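Local coordinates for protein carboxylesterase (Ferroplasma acidiphilum, PDB 3WJ2) that probably hydrolyses carboxylic esters, as a carboxylesterase of the alpha/beta-hydrolase fold, at residues 164-169 against 239-244. Residues are numbered along the deposited sequence; the frame is centred on the assembly and turned at random.
Sequences ALCLKC and NLPPAI
In this alpha/beta-hydrolase fold, helix 157-172 packs through C166 and L167 against L240 and P241, in the loop that leads into strand 243-248. The contact is buried and apolar, and no hydrogen bond joins the two segments. C166 lies against CG and CD of the P241 ring. Its SG lies 3.6 Å from P241 CG, and its CB lies 3.7 Å from P241 CD. The thiol turns anti to its own carbonyl carbon (chi1 -70°), which brings the sulfur alongside CG while CB stays beside CD. L240 reaches the helix with both methyls. Its CD2 rests on the helix backbone, 3.6 Å from C166 O and 3.8 Å from L167 CA. Its CD1 meets CD2 of L167 at 3.9 Å, and the two leucine side chains cross at a slant. The CB of L167 points away from the loop, but its CD2 branch comes back to L240. A glycine in place of P241 would probably leave the C166 sulfur without its ring partner and let the loop flex more before the strand. Q180 of the neighbouring strand 180-183 touches both C166 and L240, and its NE2 donates a hydrogen bond to P241 O. Helix 254-266 adds Y260 against L167 and L264 against L240. Helix 157-172 follows strand 150-155 through a GxSxG sequence that fits the nucleophile elbow of this family. Packing of such a helix against the approach to a later parallel strand belongs to the layered alpha/beta core of alpha/beta hydrolases.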
loop_
_atom_site.group_PDB
_atom_site.type_symbol
_atom_site.label_atom_id
_atom_site.label_comp_id
_atom_site.label_asym_id
_atom_site.label_seq_id
_atom_site.Cartn_x
_atom_site.Cartn_y
_atom_site.Cartn_z
ATOM N N ALA B 164 -14.224 -22.306 6.251
ATOM C CA ALA B 164 -13.690 -23.437 7.040
ATOM C C ALA B 164 -14.420 -24.730 6.766
ATOM O O ALA B 164 -13.787 -25.786 6.702
ATOM C CB ALA B 164 -13.783 -23.075 8.482
ATOM N N LEU B 165 -15.739 -24.662 6.580
ATOM C CA LEU B 165 -16.478 -25.917 6.397
ATOM C C LEU B 165 -16.029 -26.499 5.047
ATOM O O LEU B 165 -15.951 -27.740 4.943
ATOM C CB LEU B 165 -18.016 -25.763 6.529
ATOM C CG LEU B 165 -18.727 -25.101 5.353
ATOM C CD1 LEU B 165 -19.175 -26.155 4.373
ATOM C CD2 LEU B 165 -20.018 -24.452 5.919
ATOM N N CYS B 166 -15.709 -25.656 4.040
ATOM C CA CYS B 166 -15.261 -26.160 2.722
ATOM C C CYS B 166 -13.961 -26.900 2.904
ATOM O O CYS B 166 -13.811 -27.988 2.321
ATOM C CB CYS B 166 -15.072 -25.058 1.721
ATOM S SG CYS B 166 -16.734 -24.372 1.247
ATOM N N LEU B 167 -13.077 -26.371 3.722
ATOM C CA LEU B 167 -11.776 -27.046 3.953
ATOM C C LEU B 167 -12.029 -28.423 4.572
ATOM O O LEU B 167 -11.380 -29.425 4.212
ATOM C CB LEU B 167 -10.945 -26.264 4.977
ATOM C CG LEU B 167 -10.177 -25.134 4.364
ATOM C CD1 LEU B 167 -9.542 -24.318 5.453
ATOM C CD2 LEU B 167 -8.936 -25.710 3.412
ATOM N N LYS B 168 -12.958 -28.527 5.522
ATOM C CA LYS B 168 -13.191 -29.863 6.146
ATOM C C LYS B 168 -13.866 -30.835 5.158
ATOM O O LYS B 168 -13.562 -32.087 5.158
ATOM C CB LYS B 168 -14.043 -29.690 7.434
ATOM C CG LYS B 168 -14.259 -31.080 8.113
ATOM C CD LYS B 168 -14.885 -31.015 9.491
ATOM C CE LYS B 168 -15.379 -32.500 9.858
ATOM N NZ LYS B 168 -15.750 -32.341 11.371
ATOM N N CYS B 169 -14.785 -30.375 4.313
ATOM C CA CYS B 169 -15.372 -31.212 3.229
ATOM C C CYS B 169 -14.241 -31.713 2.365
ATOM O O CYS B 169 -14.224 -32.950 2.077
ATOM C CB CYS B 169 -16.364 -30.420 2.327
ATOM S SG CYS B 169 -17.881 -29.935 3.206
ATOM N N ASN B 239 -8.701 -28.227 -4.573
ATOM C CA ASN B 239 -9.906 -28.948 -4.635
ATOM C C ASN B 239 -10.977 -28.368 -3.708
ATOM O O ASN B 239 -11.957 -29.036 -3.383
ATOM C CB ASN B 239 -9.670 -30.420 -4.307
ATOM C CG ASN B 239 -8.704 -31.045 -5.340
ATOM O OD1 ASN B 239 -8.901 -30.823 -6.541
ATOM N ND2 ASN B 239 -7.654 -31.733 -4.888
ATOM N N LEU B 240 -10.826 -27.082 -3.441
ATOM C CA LEU B 240 -11.944 -26.326 -2.768
ATOM C C LEU B 240 -12.982 -25.823 -3.783
ATOM O O LEU B 240 -12.684 -25.681 -4.994
ATOM C CB LEU B 240 -11.333 -25.139 -2.038
ATOM C CG LEU B 240 -10.526 -25.541 -0.821
ATOM C CD1 LEU B 240 -9.812 -24.434 -0.129
ATOM C CD2 LEU B 240 -11.412 -26.350 0.245
ATOM N N PRO B 241 -14.203 -25.537 -3.325
ATOM C CA PRO B 241 -15.218 -24.984 -4.208
ATOM C C PRO B 241 -14.879 -23.602 -4.786
ATOM O O PRO B 241 -14.162 -22.839 -4.157
ATOM C CB PRO B 241 -16.428 -24.789 -3.268
ATOM C CG PRO B 241 -16.172 -25.711 -2.043
ATOM C CD PRO B 241 -14.627 -25.590 -1.910
ATOM N N PRO B 242 -15.395 -23.307 -5.991
ATOM C CA PRO B 242 -15.196 -21.978 -6.618
ATOM C C PRO B 242 -15.582 -20.914 -5.541
ATOM O O PRO B 242 -16.542 -21.166 -4.769
ATOM C CB PRO B 242 -16.181 -21.994 -7.772
ATOM C CG PRO B 242 -16.296 -23.532 -8.089
ATOM C CD PRO B 242 -16.240 -24.217 -6.794
ATOM N N ALA B 243 -14.844 -19.813 -5.536
ATOM C CA ALA B 243 -15.028 -18.817 -4.488
ATOM C C ALA B 243 -15.365 -17.452 -5.121
ATOM O O ALA B 243 -14.888 -17.085 -6.247
ATOM C CB ALA B 243 -13.782 -18.644 -3.660
ATOM N N ILE B 244 -16.193 -16.703 -4.355
ATOM C CA ILE B 244 -16.318 -15.236 -4.572
ATOM C C ILE B 244 -15.875 -14.615 -3.246
ATOM O O ILE B 244 -16.434 -14.937 -2.174
ATOM C CB ILE B 244 -17.729 -14.837 -4.867
ATOM C CG1 ILE B 244 -18.273 -15.578 -6.101
ATOM C CG2 ILE B 244 -17.854 -13.291 -5.011
ATOM C CD1 ILE B 244 -19.871 -15.375 -6.305
#